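Local coordinates for protein putative DsbA oxidoreductase SCO1869 (Streptomyces coelicolor A3, PDB 3GL5) that probably works as a thiol-disulfide oxidoreductase of the DsbA family, built on a thioredoxin-like domain, although its function has not been established, at residues F128-S133 and D138-E143; S42-P47 and G98-L103; K20-K25 and G80-A85. One frame throughout, in Å; residues are numbered along the deposited sequence.

Contact 1: residues F128-S133 and D138-E143; sequences FADERS and DERLVE. With NA (sodium ion), chain B.
The guanidinium groups of R132 and R140 lie flat on one another, centres 3.7 Å apart and planes tilted by 25°, while the two side chains cross at about a right angle. NH2 of R140 sits over the centre of the R132 group. Two like charges at this range are probably tolerated because carboxylates line the edge of the stacked pair: D130, R132, R140 and E143 form one salt-bridge network. D130 OD2 takes R140 NH2 at 3.1 Å, though the N-H to oxygen angle is only 138°. The other oxygen, D130 OD1, turns back to R132 NE in a weak bond of 3.5 Å. At the far corner of the R140 group, NH1 gives a 2.6 Å bond to E143 OE1. Both acceptors of R140 lie in its guanidinium plane but are met from outside their own carboxylate planes, D130 on its syn side, E143 on its anti side. The R140 chain, bent at CB-CG (chi2 55°), carries CG past the carbonyl of S133, 3.3 Å from O. Water 2 completes the grip, accepting from R140 NE at 2.7 Å and donating to R132 O. That same carbonyl binds the sodium ion at 2.3 Å; R140 meets it through water 2 and also holds the side chain of D130, whose carbonyl is another ligand. Two waters, G126 and N127 complete the site. S133 OG bonds to D96. The loop of 128-133 leaves helix 116-128 and leads to helix 138-147, whose other sides pack through L141 on helix 101-111 and through V142 on helix 152-160.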
# COMPACT_ATOMS: atom_id res chain seq x y z
N PHE A 128 2.51 -1.36 26.50
CA PHE A 128 2.54 -2.61 27.27
C PHE A 128 3.82 -2.88 28.05
O PHE A 128 3.79 -3.58 29.06
CB PHE A 128 2.21 -3.80 26.35
CG PHE A 128 0.81 -3.75 25.75
CD1 PHE A 128 -0.30 -4.00 26.55
CD2 PHE A 128 0.61 -3.44 24.39
CE1 PHE A 128 -1.60 -3.94 26.00
CE2 PHE A 128 -0.67 -3.40 23.85
CZ PHE A 128 -1.80 -3.65 24.68
N ALA A 129 4.94 -2.31 27.60
CA ALA A 129 6.25 -2.52 28.24
C ALA A 129 6.64 -1.42 29.20
O ALA A 129 7.48 -1.59 30.04
CB ALA A 129 7.36 -2.70 27.19
N ASP A 130 5.98 -0.30 29.12
CA ASP A 130 6.51 0.92 29.65
C ASP A 130 5.51 1.47 30.65
O ASP A 130 4.31 1.49 30.38
CB ASP A 130 6.58 1.83 28.44
CG ASP A 130 7.56 2.94 28.57
OD1 ASP A 130 7.71 3.49 29.69
OD2 ASP A 130 8.12 3.30 27.52
N GLU A 131 6.00 1.97 31.79
CA GLU A 131 5.14 2.47 32.88
C GLU A 131 4.50 3.83 32.55
O GLU A 131 3.35 4.09 32.94
CB GLU A 131 5.96 2.51 34.18
CG GLU A 131 5.36 3.22 35.36
CD GLU A 131 6.31 3.25 36.57
OE1 GLU A 131 7.43 2.68 36.48
OE2 GLU A 131 5.95 3.86 37.61
N ARG A 132 5.20 4.66 31.76
CA ARG A 132 4.62 5.88 31.23
C ARG A 132 3.47 5.58 30.26
O ARG A 132 3.56 4.68 29.42
CB ARG A 132 5.67 6.75 30.54
CG ARG A 132 6.69 7.32 31.50
CD ARG A 132 7.90 7.85 30.76
NE ARG A 132 8.77 6.75 30.33
CZ ARG A 132 9.93 6.91 29.70
NH1 ARG A 132 10.37 8.13 29.39
NH2 ARG A 132 10.64 5.84 29.35
N SER A 133 2.41 6.36 30.39
CA SER A 133 1.23 6.23 29.55
C SER A 133 1.49 6.76 28.13
O SER A 133 2.23 7.74 27.94
CB SER A 133 0.06 7.00 30.17
OG SER A 133 -1.08 6.92 29.35
N ASP A 138 0.77 14.23 24.47
CA ASP A 138 1.31 14.49 23.15
C ASP A 138 2.83 14.42 23.13
O ASP A 138 3.40 13.86 22.21
CB ASP A 138 0.82 15.85 22.65
CG ASP A 138 -0.55 15.78 21.99
OD1 ASP A 138 -1.19 14.68 21.99
OD2 ASP A 138 -0.98 16.82 21.46
N GLU A 139 3.47 14.97 24.16
CA GLU A 139 4.92 14.94 24.24
C GLU A 139 5.48 13.50 24.31
O GLU A 139 6.49 13.19 23.68
CB GLU A 139 5.44 15.83 25.37
CG GLU A 139 5.42 17.34 25.00
CD GLU A 139 6.07 17.61 23.65
OE1 GLU A 139 7.15 17.05 23.38
OE2 GLU A 139 5.51 18.38 22.84
N ARG A 140 4.77 12.61 25.00
CA ARG A 140 5.10 11.17 24.94
C ARG A 140 5.08 10.61 23.52
O ARG A 140 6.00 9.92 23.09
CB ARG A 140 4.17 10.35 25.83
CG ARG A 140 4.65 8.93 26.04
CD ARG A 140 6.04 8.99 26.59
NE ARG A 140 6.70 7.69 26.66
CZ ARG A 140 8.02 7.52 26.59
NH1 ARG A 140 8.82 8.58 26.41
NH2 ARG A 140 8.55 6.30 26.67
N LEU A 141 4.03 10.92 22.78
CA LEU A 141 3.93 10.47 21.39
C LEU A 141 5.04 11.07 20.54
O LEU A 141 5.59 10.39 19.69
CB LEU A 141 2.56 10.79 20.79
CG LEU A 141 1.42 10.27 21.67
CD1 LEU A 141 0.03 10.64 21.11
CD2 LEU A 141 1.54 8.74 21.91
N VAL A 142 5.39 12.32 20.80
CA VAL A 142 6.46 12.92 20.07
C VAL A 142 7.77 12.14 20.28
O VAL A 142 8.47 11.77 19.31
CB VAL A 142 6.59 14.39 20.45
CG1 VAL A 142 7.81 15.00 19.80
CG2 VAL A 142 5.34 15.15 20.04
N GLU A 143 8.08 11.84 21.54
CA GLU A 143 9.30 11.13 21.90
C GLU A 143 9.29 9.74 21.26
O GLU A 143 10.25 9.37 20.59
CB GLU A 143 9.42 10.99 23.41
CG GLU A 143 9.63 12.30 24.16
CD GLU A 143 9.36 12.15 25.66
OE1 GLU A 143 8.77 11.12 26.07
OE2 GLU A 143 9.76 13.05 26.43
NA NA B . 2.52 2.65 28.97
O HOH W 1 1.34 3.29 31.45
O HOH W 2 5.35 5.43 27.17
O HOH W 3 0.14 3.46 28.38

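Contact 2: residues S42-P47 and G98-L103; sequences SFELDP and GSTFDL
E44 reaches across to T100 and F101 and has the largest share of the buried surface. Its CG lies beside the backbone N (chi1 -81°), and the chain runs on extended past T100, CG passing 3.5 Å from T100 OG1 as the two side chains slide by in opposite directions. The carboxylate ends against F101 at the first turn of helix 101-111: OE2 is 3.3 Å from F101 CB, and OE1 meets the ring at its edge, 3.6 Å from CD1, with carboxylate and ring planes 25° apart. No direct hydrogen bond joins the segments; two waters do the work. Water 4 donates to E44 OE2 (2.6 Å) and to D46 O, and accepts from T100 N at 3.0 Å. Water 5 accepts from D46 N and donates to T100 OG1, whose stronger partner is D10. E44 OE1 pairs with R170 of helix 166-178, which also touches F101. With an alanine here, R170 would probably lose this carboxylate and water 4 an acceptor, and a gap would open beside F101. The chemistry is that of a buried acid held by one arginine and a bridging water, with R170 likely to keep it ionised although E173 brings a second negative charge close.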
# COMPACT_ATOMS: atom_id res chain seq x y z
N SER A 42 -5.60 0.51 10.60
CA SER A 42 -6.11 1.07 11.85
C SER A 42 -7.42 0.43 12.27
O SER A 42 -8.29 0.21 11.45
CB SER A 42 -6.42 2.55 11.66
OG SER A 42 -5.27 3.27 11.29
N PHE A 43 -7.57 0.21 13.57
CA PHE A 43 -8.86 -0.14 14.12
C PHE A 43 -8.94 0.44 15.51
O PHE A 43 -7.97 0.36 16.25
CB PHE A 43 -8.98 -1.68 14.19
CG PHE A 43 -10.37 -2.19 14.55
CD1 PHE A 43 -11.24 -2.64 13.55
CD2 PHE A 43 -10.79 -2.29 15.89
CE1 PHE A 43 -12.53 -3.14 13.86
CE2 PHE A 43 -12.07 -2.80 16.23
CZ PHE A 43 -12.95 -3.21 15.21
N GLU A 44 -10.07 1.04 15.88
CA GLU A 44 -10.21 1.52 17.25
C GLU A 44 -11.28 0.68 17.95
O GLU A 44 -12.43 0.66 17.54
CB GLU A 44 -10.65 3.00 17.29
CG GLU A 44 -9.55 4.04 17.08
CD GLU A 44 -10.14 5.41 16.85
OE1 GLU A 44 -10.68 5.67 15.74
OE2 GLU A 44 -10.13 6.22 17.79
N LEU A 45 -10.90 0.04 19.05
CA LEU A 45 -11.87 -0.66 19.88
C LEU A 45 -12.87 0.33 20.51
O LEU A 45 -14.03 -0.02 20.70
CB LEU A 45 -11.15 -1.47 20.96
CG LEU A 45 -10.52 -2.76 20.44
CD1 LEU A 45 -9.44 -3.20 21.41
CD2 LEU A 45 -11.59 -3.87 20.22
N ASP A 46 -12.44 1.55 20.79
CA ASP A 46 -13.35 2.52 21.41
C ASP A 46 -13.21 3.88 20.74
O ASP A 46 -12.57 4.79 21.27
CB ASP A 46 -13.07 2.58 22.91
CG ASP A 46 -14.02 3.47 23.68
OD1 ASP A 46 -15.06 3.94 23.14
OD2 ASP A 46 -13.70 3.73 24.87
N PRO A 47 -13.77 4.02 19.54
CA PRO A 47 -13.54 5.28 18.81
C PRO A 47 -14.24 6.49 19.46
O PRO A 47 -13.89 7.65 19.15
CB PRO A 47 -14.14 5.00 17.43
CG PRO A 47 -15.17 3.87 17.67
CD PRO A 47 -14.68 3.09 18.83
N GLY A 98 -6.79 4.11 27.14
CA GLY A 98 -7.40 5.36 26.67
C GLY A 98 -7.70 5.38 25.18
O GLY A 98 -7.72 4.33 24.50
N SER A 99 -7.99 6.57 24.68
CA SER A 99 -8.29 6.79 23.28
C SER A 99 -7.03 6.60 22.41
O SER A 99 -5.93 7.00 22.82
CB SER A 99 -8.86 8.20 23.12
OG SER A 99 -8.66 8.67 21.79
N THR A 100 -7.16 6.00 21.22
CA THR A 100 -5.97 5.77 20.32
C THR A 100 -6.06 6.53 18.99
O THR A 100 -5.27 6.31 18.07
CB THR A 100 -5.78 4.28 20.01
OG1 THR A 100 -7.00 3.75 19.45
CG2 THR A 100 -5.42 3.53 21.27
N PHE A 101 -7.04 7.42 18.88
CA PHE A 101 -7.32 8.04 17.62
C PHE A 101 -6.08 8.72 17.05
O PHE A 101 -5.73 8.50 15.89
CB PHE A 101 -8.48 9.05 17.74
CG PHE A 101 -8.81 9.72 16.42
CD1 PHE A 101 -9.21 8.96 15.31
CD2 PHE A 101 -8.71 11.10 16.27
CE1 PHE A 101 -9.50 9.58 14.09
CE2 PHE A 101 -9.05 11.72 15.03
CZ PHE A 101 -9.42 10.95 13.95
N ASP A 102 -5.46 9.56 17.86
CA ASP A 102 -4.25 10.30 17.49
C ASP A 102 -3.04 9.39 17.23
O ASP A 102 -2.22 9.65 16.32
CB ASP A 102 -3.93 11.35 18.56
CG ASP A 102 -4.94 12.50 18.52
OD1 ASP A 102 -5.49 12.73 17.43
OD2 ASP A 102 -5.20 13.16 19.56
N LEU A 103 -2.94 8.31 18.01
CA LEU A 103 -1.91 7.33 17.74
C LEU A 103 -2.09 6.79 16.32
O LEU A 103 -1.14 6.67 15.57
CB LEU A 103 -1.98 6.20 18.77
CG LEU A 103 -1.31 6.42 20.13
CD1 LEU A 103 -2.03 7.49 20.94
CD2 LEU A 103 -1.32 5.13 20.90
O HOH W 4 -9.90 5.28 20.17
O HOH W 5 -9.67 2.56 20.72

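Contact 3: residues K20-K25 and G80-A85; sequences KARFEK and GAQAAA
R22 NH2 reaches Q82 OE1 in a single direct hydrogen bond, modelled at 2.5 Å with an angle of 161°; the exact length is doubtful, since Q82 was built in two conformers. The amide oxygen lies at the edge of the guanidinium, whose plane is within 16° of the amide plane, so the two flat groups meet almost coplanar while their chains cross obliquely. Water 6 makes a second link from the same nitrogen, accepting from R22 NH2 at 2.7 Å and donating to the backbone carbonyl Q82 O at 2.6 Å. The arginine spans the space between two helices: 14-28, with the CxxC disulfide C13-C16 at its N-terminal end as in thioredoxin-like folds, and 69-85. An extended run from CG to NE lets R22 cover that distance. E86, four residues further along the chain than Q82, forms a salt bridge with R22 NE, and A198 O accepts a weak bond from NH1. Q82 CG sits beside the backbone N (chi1 -59°), which sends the amide along its own helix, where NE2 bonds to N78 OD1 one turn earlier. On the other side of helix 14-28, F23 packs on strands 3-9 and 36-42.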
# COMPACT_ATOMS: atom_id res chain seq x y z
N LYS A 20 0.47 -10.10 16.80
CA LYS A 20 1.39 -9.63 15.79
C LYS A 20 2.66 -10.51 15.80
O LYS A 20 3.14 -10.95 14.75
CB LYS A 20 1.77 -8.16 16.01
CG LYS A 20 2.83 -7.69 14.96
CD LYS A 20 2.84 -6.20 14.81
CE LYS A 20 4.00 -5.62 15.49
NZ LYS A 20 5.20 -5.87 14.62
N ALA A 21 3.16 -10.79 17.00
CA ALA A 21 4.39 -11.58 17.16
C ALA A 21 4.15 -13.01 16.71
O ALA A 21 5.03 -13.63 16.06
CB ALA A 21 4.85 -11.54 18.60
N ARG A 22 2.97 -13.54 17.02
CA ARG A 22 2.62 -14.91 16.62
C ARG A 22 2.57 -15.04 15.09
O ARG A 22 3.07 -16.01 14.52
CB ARG A 22 1.31 -15.37 17.28
CG ARG A 22 1.56 -16.08 18.53
CD ARG A 22 0.30 -16.43 19.27
NE ARG A 22 0.57 -16.64 20.70
CZ ARG A 22 -0.38 -16.84 21.60
NH1 ARG A 22 -1.65 -16.83 21.25
NH2 ARG A 22 -0.08 -17.01 22.88
N PHE A 23 1.97 -14.05 14.44
CA PHE A 23 1.89 -14.01 13.00
C PHE A 23 3.27 -13.93 12.38
O PHE A 23 3.53 -14.58 11.36
CB PHE A 23 1.08 -12.82 12.50
CG PHE A 23 1.16 -12.66 11.02
CD1 PHE A 23 0.44 -13.52 10.19
CD2 PHE A 23 2.04 -11.74 10.46
CE1 PHE A 23 0.56 -13.42 8.83
CE2 PHE A 23 2.16 -11.63 9.07
CZ PHE A 23 1.41 -12.46 8.26
N GLU A 24 4.12 -13.08 12.95
CA GLU A 24 5.43 -12.87 12.37
C GLU A 24 6.25 -14.15 12.49
O GLU A 24 6.96 -14.58 11.55
CB GLU A 24 6.12 -11.70 13.07
CG GLU A 24 5.65 -10.33 12.56
CD GLU A 24 6.05 -9.18 13.47
OE1 GLU A 24 6.83 -9.38 14.44
OE2 GLU A 24 5.56 -8.06 13.25
N LYS A 25 6.12 -14.78 13.65
CA LYS A 25 6.78 -16.05 13.85
C LYS A 25 6.30 -17.05 12.78
O LYS A 25 7.12 -17.72 12.17
CB LYS A 25 6.58 -16.54 15.29
CG LYS A 25 6.83 -18.02 15.49
CD LYS A 25 6.54 -18.48 16.92
CE LYS A 25 7.83 -18.74 17.65
NZ LYS A 25 7.75 -19.90 18.63
N GLY A 80 0.64 -11.80 30.35
CA GLY A 80 2.07 -11.65 30.59
C GLY A 80 2.86 -12.91 30.26
O GLY A 80 3.94 -12.84 29.68
N ALA A 81 2.33 -14.06 30.62
CA ALA A 81 3.00 -15.32 30.26
C ALA A 81 3.07 -15.53 28.74
O ALA A 81 4.12 -15.96 28.20
CB ALA A 81 2.28 -16.54 30.95
N GLN A 82 1.97 -15.25 28.04
CA GLN A 82 1.92 -15.53 26.61
C GLN A 82 2.76 -14.51 25.83
O GLN A 82 3.38 -14.86 24.81
CB GLN A 82 0.47 -15.58 26.11
CG GLN A 82 -0.41 -16.64 26.81
CD GLN A 82 -1.67 -16.97 26.03
OE1 GLN A 82 -1.65 -17.05 24.81
NE2 GLN A 82 -2.76 -17.17 26.73
N ALA A 83 2.78 -13.27 26.31
CA ALA A 83 3.69 -12.24 25.77
C ALA A 83 5.13 -12.71 25.98
O ALA A 83 5.88 -12.70 25.01
CB ALA A 83 3.45 -10.86 26.46
N ALA A 84 5.51 -13.16 27.19
CA ALA A 84 6.92 -13.58 27.40
C ALA A 84 7.31 -14.66 26.39
O ALA A 84 8.40 -14.63 25.82
CB ALA A 84 7.17 -14.06 28.81
N ALA A 85 6.40 -15.58 26.16
CA ALA A 85 6.65 -16.72 25.30
C ALA A 85 6.90 -16.32 23.83
O ALA A 85 7.47 -17.11 23.09
CB ALA A 85 5.50 -17.75 25.40
O HOH W 6 2.59 -16.86 23.41

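In the fold
Following the chain from strand 3-9, helix 14-28 supplies the first half of contact 3 and the loop after strand 36-42 the first half of contact 2. Helix 69-85 then closes contact 3, and residues 98-103 close contact 2, so these two loops of 54 and 50 residues cross rather than nest. Contact 1 follows in series, a short closure between the sodium-binding loop and helix 138-147. Contact 3 joins the thioredoxin-like part to helix 69-85; contact 2 joins the loop after strand 36-42 to the start of helix 101-111. Contacts 1 and 2 touch where L141 packs on L103, whereas contact 3 stands apart, its centre about 21 Å from that of contact 1.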